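Local coordinates for protein cryptochrome DASH, chloroplastic/mitochondrial (Arabidopsis thaliana, PDB 2J4D) that repairs cyclobutane pyrimidine dimers in single-stranded DNA as a photolyase, binds DNA without sequence specificity, carries FAD and a folate light antenna, and may act as a photoreceptor, at residues A[26-31]-A[212-217]; A[32-37]-A[60-65]; A[51-56]-A[299-304]. All blocks are in the same frame, centred on the assembly; numbering follows the deposited sequence.

Contact 1: residues A[26-31]-A[212-217]; sequences YALPSS and RIPLSL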
loop_
_atom_site.group_PDB
_atom_site.type_symbol
_atom_site.label_atom_id
_atom_site.label_comp_id
_atom_site.label_asym_id
_atom_site.label_seq_id
_atom_site.Cartn_x
_atom_site.Cartn_y
_atom_site.Cartn_z
ATOM N N TYR A 26 1.721 1.564 -23.233
ATOM C CA TYR A 26 2.626 0.497 -22.815
ATOM C C TYR A 26 2.331 -0.887 -23.394
ATOM O O TYR A 26 2.947 -1.870 -22.995
ATOM C CB TYR A 26 2.637 0.425 -21.285
ATOM C CG TYR A 26 3.236 1.662 -20.648
ATOM C CD1 TYR A 26 4.617 1.801 -20.509
ATOM C CD2 TYR A 26 2.428 2.724 -20.252
ATOM C CE1 TYR A 26 5.180 2.979 -19.993
ATOM C CE2 TYR A 26 2.974 3.898 -19.742
ATOM C CZ TYR A 26 4.350 4.022 -19.617
ATOM O OH TYR A 26 4.888 5.198 -19.133
ATOM N N ALA A 27 1.408 -0.960 -24.345
ATOM C CA ALA A 27 1.038 -2.238 -24.956
ATOM C C ALA A 27 2.192 -2.929 -25.684
ATOM O O ALA A 27 3.055 -2.268 -26.266
ATOM C CB ALA A 27 -0.125 -2.024 -25.920
ATOM N N LEU A 28 2.206 -4.261 -25.642
ATOM C CA LEU A 28 3.243 -5.038 -26.316
ATOM C C LEU A 28 2.966 -4.900 -27.813
ATOM O O LEU A 28 1.911 -5.308 -28.290
ATOM C CB LEU A 28 3.152 -6.517 -25.919
ATOM C CG LEU A 28 4.427 -7.330 -25.644
ATOM C CD1 LEU A 28 4.158 -8.794 -25.983
ATOM C CD2 LEU A 28 5.593 -6.828 -26.462
ATOM N N PRO A 29 3.918 -4.331 -28.571
ATOM C CA PRO A 29 3.794 -4.123 -30.019
ATOM C C PRO A 29 3.308 -5.351 -30.779
ATOM O O PRO A 29 2.418 -5.263 -31.630
ATOM C CB PRO A 29 5.207 -3.716 -30.434
ATOM C CG PRO A 29 5.732 -3.037 -29.205
ATOM C CD PRO A 29 5.267 -3.965 -28.112
ATOM N N SER A 30 3.902 -6.497 -30.474
ATOM C CA SER A 30 3.520 -7.732 -31.135
ATOM C C SER A 30 3.851 -8.952 -30.293
ATOM O O SER A 30 4.797 -8.946 -29.507
ATOM C CB SER A 30 4.226 -7.854 -32.488
ATOM O OG SER A 30 3.970 -9.117 -33.079
ATOM N N SER A 31 3.036 -9.986 -30.465
ATOM C CA SER A 31 3.217 -11.242 -29.761
ATOM C C SER A 31 3.887 -12.203 -30.732
ATOM O O SER A 31 3.995 -13.394 -30.443
ATOM C CB SER A 31 1.872 -11.854 -29.360
ATOM O OG SER A 31 0.868 -10.881 -29.170
ATOM N N ARG A 212 5.913 -5.068 -20.958
ATOM C CA ARG A 212 4.823 -4.785 -21.888
ATOM C C ARG A 212 3.889 -5.977 -21.986
ATOM O O ARG A 212 4.331 -7.109 -22.158
ATOM C CB ARG A 212 5.361 -4.442 -23.280
ATOM C CG ARG A 212 6.350 -3.298 -23.279
ATOM C CD ARG A 212 5.841 -2.134 -22.448
ATOM N NE ARG A 212 6.932 -1.497 -21.717
ATOM C CZ ARG A 212 7.388 -0.274 -21.959
ATOM N NH1 ARG A 212 6.844 0.467 -22.919
ATOM N NH2 ARG A 212 8.400 0.203 -21.245
ATOM N N ILE A 213 2.596 -5.703 -21.888
ATOM C CA ILE A 213 1.574 -6.734 -21.915
ATOM C C ILE A 213 0.754 -6.670 -23.203
ATOM O O ILE A 213 0.316 -5.594 -23.617
ATOM C CB ILE A 213 0.610 -6.555 -20.716
ATOM C CG1 ILE A 213 1.396 -6.543 -19.397
ATOM C CG2 ILE A 213 -0.438 -7.651 -20.723
ATOM C CD1 ILE A 213 2.165 -7.833 -19.085
ATOM N N PRO A 214 0.528 -7.823 -23.852
ATOM C CA PRO A 214 -0.256 -7.828 -25.094
ATOM C C PRO A 214 -1.711 -7.444 -24.876
ATOM O O PRO A 214 -2.258 -7.628 -23.787
ATOM C CB PRO A 214 -0.099 -9.261 -25.602
ATOM C CG PRO A 214 0.139 -10.057 -24.353
ATOM C CD PRO A 214 1.070 -9.162 -23.561
ATOM N N LEU A 215 -2.339 -6.904 -25.915
ATOM C CA LEU A 215 -3.733 -6.490 -25.828
ATOM C C LEU A 215 -4.680 -7.682 -25.809
ATOM O O LEU A 215 -5.815 -7.574 -25.358
ATOM C CB LEU A 215 -4.080 -5.565 -26.999
ATOM C CG LEU A 215 -3.411 -4.188 -26.938
ATOM C CD1 LEU A 215 -3.785 -3.368 -28.169
ATOM C CD2 LEU A 215 -3.847 -3.476 -25.665
ATOM N N SER A 216 -4.206 -8.821 -26.298
ATOM C CA SER A 216 -5.008 -10.043 -26.335
ATOM C C SER A 216 -4.326 -11.082 -25.456
ATOM O O SER A 216 -3.202 -11.499 -25.744
ATOM C CB SER A 216 -5.108 -10.563 -27.773
ATOM O OG SER A 216 -5.639 -11.876 -27.806
ATOM N N LEU A 217 -5.005 -11.498 -24.391
ATOM C CA LEU A 217 -4.441 -12.466 -23.452
ATOM C C LEU A 217 -5.232 -13.763 -23.325
ATOM O O LEU A 217 -4.775 -14.710 -22.677
ATOM C CB LEU A 217 -4.333 -11.827 -22.066
ATOM C CG LEU A 217 -3.398 -10.627 -21.907
ATOM C CD1 LEU A 217 -3.619 -9.991 -20.536
ATOM C CD2 LEU A 217 -1.957 -11.076 -22.065
HETATM O O HOH W 1 1.643 -3.160 -21.234
HETATM O O HOH W 2 -0.465 -6.445 -28.134
HETATM O O HOH W 3 -1.554 -11.752 -28.122
#

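Contact 2: residues A[32-37]-A[60-65]; sequences SSVKRK and KAWSSS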
loop_
_atom_site.group_PDB
_atom_site.type_symbol
_atom_site.label_atom_id
_atom_site.label_comp_id
_atom_site.label_asym_id
_atom_site.label_seq_id
_atom_site.Cartn_x
_atom_site.Cartn_y
_atom_site.Cartn_z
ATOM N N SER A 32 4.324 -11.692 -31.882
ATOM C CA SER A 32 4.957 -12.543 -32.896
ATOM C C SER A 32 5.826 -13.660 -32.300
ATOM O O SER A 32 5.483 -14.836 -32.402
ATOM C CB SER A 32 5.810 -11.695 -33.860
ATOM O OG SER A 32 7.083 -11.395 -33.321
ATOM N N SER A 33 6.915 -13.270 -31.639
ATOM C CA SER A 33 7.880 -14.212 -31.064
ATOM C C SER A 33 7.434 -15.157 -29.943
ATOM O O SER A 33 8.238 -15.958 -29.457
ATOM C CB SER A 33 9.126 -13.448 -30.589
ATOM O OG SER A 33 9.222 -13.462 -29.173
ATOM N N VAL A 34 6.193 -15.074 -29.485
ATOM C CA VAL A 34 5.789 -16.003 -28.433
ATOM C C VAL A 34 4.779 -17.011 -28.948
ATOM O O VAL A 34 3.706 -16.654 -29.443
ATOM C CB VAL A 34 5.249 -15.274 -27.181
ATOM C CG1 VAL A 34 4.513 -14.044 -27.594
ATOM C CG2 VAL A 34 4.370 -16.218 -26.354
ATOM N N LYS A 35 5.177 -18.278 -28.852
ATOM C CA LYS A 35 4.375 -19.419 -29.287
ATOM C C LYS A 35 3.676 -20.006 -28.064
ATOM O O LYS A 35 4.330 -20.393 -27.096
ATOM C CB LYS A 35 5.272 -20.484 -29.923
ATOM C CG LYS A 35 6.327 -21.063 -28.971
ATOM C CD LYS A 35 7.648 -20.285 -28.997
ATOM C CE LYS A 35 8.052 -19.756 -27.621
ATOM N NZ LYS A 35 7.568 -18.364 -27.392
ATOM N N ARG A 36 2.355 -20.092 -28.117
ATOM C CA ARG A 36 1.603 -20.617 -26.991
ATOM C C ARG A 36 0.992 -21.983 -27.262
ATOM O O ARG A 36 0.570 -22.677 -26.336
ATOM C CB ARG A 36 0.507 -19.622 -26.623
ATOM C CG ARG A 36 1.026 -18.211 -26.477
ATOM C CD ARG A 36 -0.064 -17.335 -25.958
ATOM N NE ARG A 36 -0.509 -17.797 -24.653
ATOM C CZ ARG A 36 -1.768 -17.745 -24.237
ATOM N NH1 ARG A 36 -2.714 -17.253 -25.024
ATOM N NH2 ARG A 36 -2.085 -18.171 -23.022
ATOM N N LYS A 37 0.969 -22.379 -28.532
ATOM C CA LYS A 37 0.393 -23.658 -28.943
ATOM C C LYS A 37 0.901 -24.871 -28.158
ATOM O O LYS A 37 2.104 -25.120 -28.069
ATOM C CB LYS A 37 0.631 -23.863 -30.444
ATOM C CG LYS A 37 -0.494 -24.594 -31.157
ATOM C CD LYS A 37 -0.484 -24.324 -32.662
ATOM C CE LYS A 37 -0.805 -22.861 -32.987
ATOM N NZ LYS A 37 -0.994 -22.624 -34.452
ATOM N N LYS A 60 4.433 -13.949 -17.591
ATOM C CA LYS A 60 5.019 -15.291 -17.584
ATOM C C LYS A 60 3.959 -16.376 -17.731
ATOM O O LYS A 60 4.198 -17.418 -18.359
ATOM C CB LYS A 60 5.832 -15.500 -16.302
ATOM C CG LYS A 60 6.533 -16.856 -16.195
ATOM C CD LYS A 60 7.398 -17.176 -17.413
ATOM C CE LYS A 60 8.351 -18.343 -17.143
ATOM N NZ LYS A 60 9.738 -17.880 -16.821
ATOM N N ALA A 61 2.789 -16.131 -17.156
ATOM C CA ALA A 61 1.683 -17.080 -17.240
ATOM C C ALA A 61 1.224 -17.189 -18.695
ATOM O O ALA A 61 1.027 -18.284 -19.230
ATOM C CB ALA A 61 0.533 -16.608 -16.371
ATOM N N TRP A 62 1.062 -16.036 -19.330
ATOM C CA TRP A 62 0.626 -15.970 -20.716
ATOM C C TRP A 62 1.620 -16.604 -21.681
ATOM O O TRP A 62 1.234 -17.362 -22.568
ATOM C CB TRP A 62 0.400 -14.511 -21.107
ATOM C CG TRP A 62 0.137 -14.298 -22.565
ATOM C CD1 TRP A 62 -1.023 -14.555 -23.242
ATOM C CD2 TRP A 62 1.052 -13.763 -23.524
ATOM N NE1 TRP A 62 -0.884 -14.206 -24.567
ATOM C CE2 TRP A 62 0.380 -13.719 -24.766
ATOM C CE3 TRP A 62 2.379 -13.315 -23.455
ATOM C CZ2 TRP A 62 0.989 -13.245 -25.932
ATOM C CZ3 TRP A 62 2.986 -12.842 -24.617
ATOM C CH2 TRP A 62 2.288 -12.812 -25.837
ATOM N N SER A 63 2.899 -16.307 -21.500
ATOM C CA SER A 63 3.919 -16.822 -22.401
ATOM C C SER A 63 4.275 -18.290 -22.195
ATOM O O SER A 63 4.964 -18.880 -23.021
ATOM C CB SER A 63 5.188 -15.967 -22.306
ATOM O OG SER A 63 5.731 -16.011 -21.003
ATOM N N SER A 64 3.797 -18.887 -21.110
ATOM C CA SER A 64 4.109 -20.285 -20.855
ATOM C C SER A 64 2.874 -21.185 -20.875
ATOM O O SER A 64 2.898 -22.294 -20.340
ATOM C CB SER A 64 4.820 -20.413 -19.510
ATOM O OG SER A 64 3.952 -20.073 -18.450
ATOM N N SER A 65 1.804 -20.711 -21.499
ATOM C CA SER A 65 0.558 -21.468 -21.573
ATOM C C SER A 65 -0.195 -21.137 -22.857
ATOM O O SER A 65 0.229 -20.274 -23.626
ATOM C CB SER A 65 -0.344 -21.093 -20.402
ATOM O OG SER A 65 -0.834 -19.770 -20.576
#

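Contact 3: residues A[51-56]-A[299-304]; sequences RVLDND and PRFIYE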
loop_
_atom_site.group_PDB
_atom_site.type_symbol
_atom_site.label_atom_id
_atom_site.label_comp_id
_atom_site.label_asym_id
_atom_site.label_seq_id
_atom_site.Cartn_x
_atom_site.Cartn_y
_atom_site.Cartn_z
ATOM N N ARG A 51 -3.486 -5.651 -11.045
ATOM C CA ARG A 51 -3.334 -4.832 -12.245
ATOM C C ARG A 51 -2.949 -5.719 -13.413
ATOM O O ARG A 51 -2.545 -6.876 -13.227
ATOM C CB ARG A 51 -2.213 -3.799 -12.062
ATOM C CG ARG A 51 -0.825 -4.452 -11.905
ATOM C CD ARG A 51 0.322 -3.448 -11.840
ATOM N NE ARG A 51 1.616 -4.143 -11.861
ATOM C CZ ARG A 51 2.169 -4.748 -10.809
ATOM N NH1 ARG A 51 1.557 -4.737 -9.625
ATOM N NH2 ARG A 51 3.317 -5.402 -10.946
ATOM N N VAL A 52 -3.069 -5.154 -14.611
ATOM C CA VAL A 52 -2.701 -5.829 -15.842
ATOM C C VAL A 52 -1.358 -5.250 -16.288
ATOM O O VAL A 52 -0.451 -5.988 -16.668
ATOM C CB VAL A 52 -3.759 -5.590 -16.944
ATOM C CG1 VAL A 52 -3.262 -6.124 -18.275
ATOM C CG2 VAL A 52 -5.055 -6.270 -16.560
ATOM N N LEU A 53 -1.219 -3.929 -16.215
ATOM C CA LEU A 53 0.029 -3.279 -16.625
ATOM C C LEU A 53 1.257 -3.724 -15.840
ATOM O O LEU A 53 1.186 -3.962 -14.631
ATOM C CB LEU A 53 -0.066 -1.756 -16.483
ATOM C CG LEU A 53 -0.688 -0.886 -17.571
ATOM C CD1 LEU A 53 -0.503 0.571 -17.191
ATOM C CD2 LEU A 53 -0.021 -1.158 -18.912
ATOM N N ASP A 54 2.383 -3.821 -16.540
ATOM C CA ASP A 54 3.656 -4.164 -15.921
ATOM C C ASP A 54 3.531 -5.268 -14.877
ATOM O O ASP A 54 4.034 -5.145 -13.756
ATOM C CB ASP A 54 4.245 -2.893 -15.293
ATOM C CG ASP A 54 5.618 -3.115 -14.692
ATOM O OD1 ASP A 54 6.411 -3.873 -15.285
ATOM O OD2 ASP A 54 5.910 -2.519 -13.636
ATOM N N ASN A 55 2.857 -6.348 -15.256
ATOM C CA ASN A 55 2.651 -7.485 -14.368
ATOM C C ASN A 55 3.432 -8.683 -14.909
ATOM O O ASN A 55 2.981 -9.337 -15.852
ATOM C CB ASN A 55 1.159 -7.840 -14.309
ATOM C CG ASN A 55 0.856 -8.907 -13.268
ATOM O OD1 ASN A 55 1.655 -9.804 -13.039
ATOM N ND2 ASN A 55 -0.307 -8.814 -12.645
ATOM N N ASP A 56 4.594 -8.960 -14.313
ATOM C CA ASP A 56 5.438 -10.076 -14.738
ATOM C C ASP A 56 4.818 -11.449 -14.530
ATOM O O ASP A 56 5.089 -12.377 -15.299
ATOM C CB ASP A 56 6.788 -10.049 -14.016
ATOM C CG ASP A 56 7.713 -8.992 -14.560
ATOM O OD1 ASP A 56 7.660 -8.730 -15.777
ATOM O OD2 ASP A 56 8.502 -8.433 -13.778
ATOM N N PRO A 299 5.912 0.667 -9.436
ATOM C CA PRO A 299 6.980 1.663 -9.477
ATOM C C PRO A 299 7.734 1.735 -10.797
ATOM O O PRO A 299 8.248 2.795 -11.149
ATOM C CB PRO A 299 7.870 1.277 -8.287
ATOM C CG PRO A 299 7.608 -0.172 -8.100
ATOM C CD PRO A 299 6.131 -0.304 -8.350
ATOM N N ARG A 300 7.809 0.630 -11.539
ATOM C CA ARG A 300 8.508 0.690 -12.816
ATOM C C ARG A 300 7.703 1.562 -13.756
ATOM O O ARG A 300 8.268 2.325 -14.539
ATOM C CB ARG A 300 8.729 -0.707 -13.406
ATOM C CG ARG A 300 9.740 -1.502 -12.603
ATOM C CD ARG A 300 10.135 -2.799 -13.278
ATOM N NE ARG A 300 8.981 -3.645 -13.557
ATOM C CZ ARG A 300 9.026 -4.973 -13.579
ATOM N NH1 ARG A 300 10.170 -5.600 -13.334
ATOM N NH2 ARG A 300 7.929 -5.675 -13.836
ATOM N N PHE A 301 6.381 1.457 -13.670
ATOM C CA PHE A 301 5.493 2.288 -14.484
ATOM C C PHE A 301 5.663 3.756 -14.070
ATOM O O PHE A 301 5.850 4.639 -14.914
ATOM C CB PHE A 301 4.039 1.848 -14.275
ATOM C CG PHE A 301 3.025 2.877 -14.688
ATOM C CD1 PHE A 301 2.891 3.253 -16.021
ATOM C CD2 PHE A 301 2.206 3.481 -13.738
ATOM C CE1 PHE A 301 1.957 4.214 -16.400
ATOM C CE2 PHE A 301 1.268 4.447 -14.110
ATOM C CZ PHE A 301 1.144 4.814 -15.444
ATOM N N ILE A 302 5.607 4.012 -12.767
ATOM C CA ILE A 302 5.754 5.379 -12.269
ATOM C C ILE A 302 7.078 5.989 -12.728
ATOM O O ILE A 302 7.124 7.149 -13.145
ATOM C CB ILE A 302 5.671 5.431 -10.719
ATOM C CG1 ILE A 302 4.265 5.024 -10.262
ATOM C CG2 ILE A 302 5.983 6.861 -10.217
ATOM C CD1 ILE A 302 4.152 4.722 -8.770
ATOM N N TYR A 303 8.149 5.202 -12.664
ATOM C CA TYR A 303 9.467 5.675 -13.084
ATOM C C TYR A 303 9.472 6.098 -14.555
ATOM O O TYR A 303 10.028 7.138 -14.915
ATOM C CB TYR A 303 10.519 4.585 -12.859
ATOM C CG TYR A 303 11.893 4.964 -13.359
ATOM C CD1 TYR A 303 12.585 6.042 -12.810
ATOM C CD2 TYR A 303 12.500 4.251 -14.394
ATOM C CE1 TYR A 303 13.856 6.407 -13.283
ATOM C CE2 TYR A 303 13.768 4.608 -14.872
ATOM C CZ TYR A 303 14.432 5.684 -14.312
ATOM O OH TYR A 303 15.666 6.052 -14.794
ATOM N N GLU A 304 8.853 5.297 -15.410
ATOM C CA GLU A 304 8.814 5.642 -16.819
ATOM C C GLU A 304 8.006 6.910 -17.055
ATOM O O GLU A 304 8.323 7.682 -17.954
ATOM C CB GLU A 304 8.258 4.480 -17.642
ATOM C CG GLU A 304 9.264 3.348 -17.782
ATOM C CD GLU A 304 8.911 2.365 -18.883
ATOM O OE1 GLU A 304 8.606 1.201 -18.564
ATOM O OE2 GLU A 304 8.941 2.761 -20.069
HETATM O O HOH W 4 7.462 -2.186 -10.658
HETATM O O HOH W 5 11.311 -7.925 -14.843
#

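Contact 1: residues A[26-31]-A[212-217]
Residues 26-31 and 212-217 meet as two irregular loop segments, their touching parts running 71° apart and coming closest at Leu-28 and Pro-214, whose CA atoms lie 4.6 Å from each other. One direct backbone bond joins them, from Leu-28 N to Ile-213 O at 3.1 Å; it is fairly straight at the hydrogen (164°), although the donor stands above the carbonyl plane. Three waters extend this single link. One receives a hydrogen bond from Ile-213 N and gives one to Tyr-26 O (2.5 Å), the second connects Leu-215 N with Leu-28 O in the same sense, and the third sits between Ser-31 OG and Ser-216 O.

Leu-28 fills the middle of the apolar part. Its CB rests against the backbone where Ile-213 passes into Pro-214, its CG comes within 3.5 Å of Arg-212 O, and CD1 reaches Pro-214 CD, the two side chains lying side by side and pointing the same way. Farther along, Leu-215 brings CD2 to within 4.0 Å of Ala-27 CB.

At the other end, Arg-212 is bent at chi2 and chi3, a course that carries its CD past Tyr-26 O and turns one guanidinium face toward Tyr-26 CD1, which lies off toward the rim of that group, 3.5 Å from NH1, with CZ at the edge of the ring. The two planes are 60° apart, so this is no flat stack. The polar ends are engaged elsewhere: Arg-212 NE bonds Ser-210 O and its NH2 pairs with Glu-304, while Tyr-26 OH bonds Glu-305.

The chain leaving helix 12-26 is thus fastened to the linker that follows helix 194-204 largely through backbone polar groups, most of them bridged by water, with a small apolar patch between.

Contact 2: residues A[32-37]-A[60-65]
Segment 32-37 passes as an irregular loop, extended at Val-34 and Lys-35, beside the last turn of helix 56-63 and beyond, its backbone nearest at Arg-36 and Ser-65 (CA atoms 5.6 Å apart) and at Val-34 and Ser-63. Val-34 lies against the six-membered ring of Trp-62 and sets CG2 4.0 Å from Ser-63 CA.

Arg-36 does most of the polar work. Its CD packs over the face of the five-membered ring of Trp-62, a CH-pi contact 3.9 Å from the centroid. A bend at chi3 (61°) then folds the guanidinium back over the indole, with Trp-62 CD1 beneath its centre and the planes 30° apart. From there NE donates to Trp-62 O at 2.8 Å and more weakly to Ser-65 O, while NH2 reaches Ser-65 OG, which lies in the guanidinium plane and itself donates to Ala-61 O. NH1 bonds Gly-218 O. With an alanine in place of Arg-36, the carbonyl of Trp-62 and the hydroxyl of Ser-65 would probably lose a donor, and the indole the group lying on one face.

Arg-36 thus gathers carbonyls at the C-terminal end of helix 56-63, where the helix dipole would probably favour a positive charge.

Contact 3: residues A[51-56]-A[299-304]
Arg-300, on the first turn of helix 299-312, reaches across to the loop that leads into helix 56-63. Its CB touches Asp-54 OD2 at 3.4 Å, and CG passes the same oxygen at longer range. A bend at chi3 (-57°) swings the head group between two aspartates. NE makes weak bonds to both carboxylate oxygens of Asp-54. NH2 is shared, bonding Asp-54 OD1 and Asp-56 OD2 at 2.8 Å each; the second bond is the straighter, at 165°, and lies in the guanidinium plane. NH1 adds weak bonds to Asp-56 OD2 and to a water held by that oxygen. Both carboxylates come in at the edge of the guanidinium with their planes strongly turned from it, so neither pair is a flat, two-pronged salt bridge.

The aspartates are themselves held by second partners: Asp-54 by Ser-298 and the backbone N of Thr-211, Asp-56 by the Thr-211 hydroxyl. Apart from the charges, Leu-53 CD1 meets Phe-301 CE1 at 4.5 Å. One arginine thus bridges two acids and probably offsets part of their charge in a buried salt-bridge network, tying the alpha/beta domain to helix 299-312, whose Phe-301 side chain lies about 12 Å from the bound FAD.

How the contacts relate
Contact 3 is the most deeply buried of the three, with its centre about 15 Å from the centre of the chain, against about 27 and 31 Å for the centres of contacts 1 and 2, which are only partly buried. Charge pairing dominates contact 3; contact 1 depends on backbone groups and waters, and contact 2 on an arginine laid over an indole. Contacts 2 and 3 grip opposite ends of helix 56-63, the first its C-terminus and the second its start. Contact 1 touches both: Pro-214 and Ser-31 pack on Trp-62, while Tyr-26 meets the Phe-301 ring.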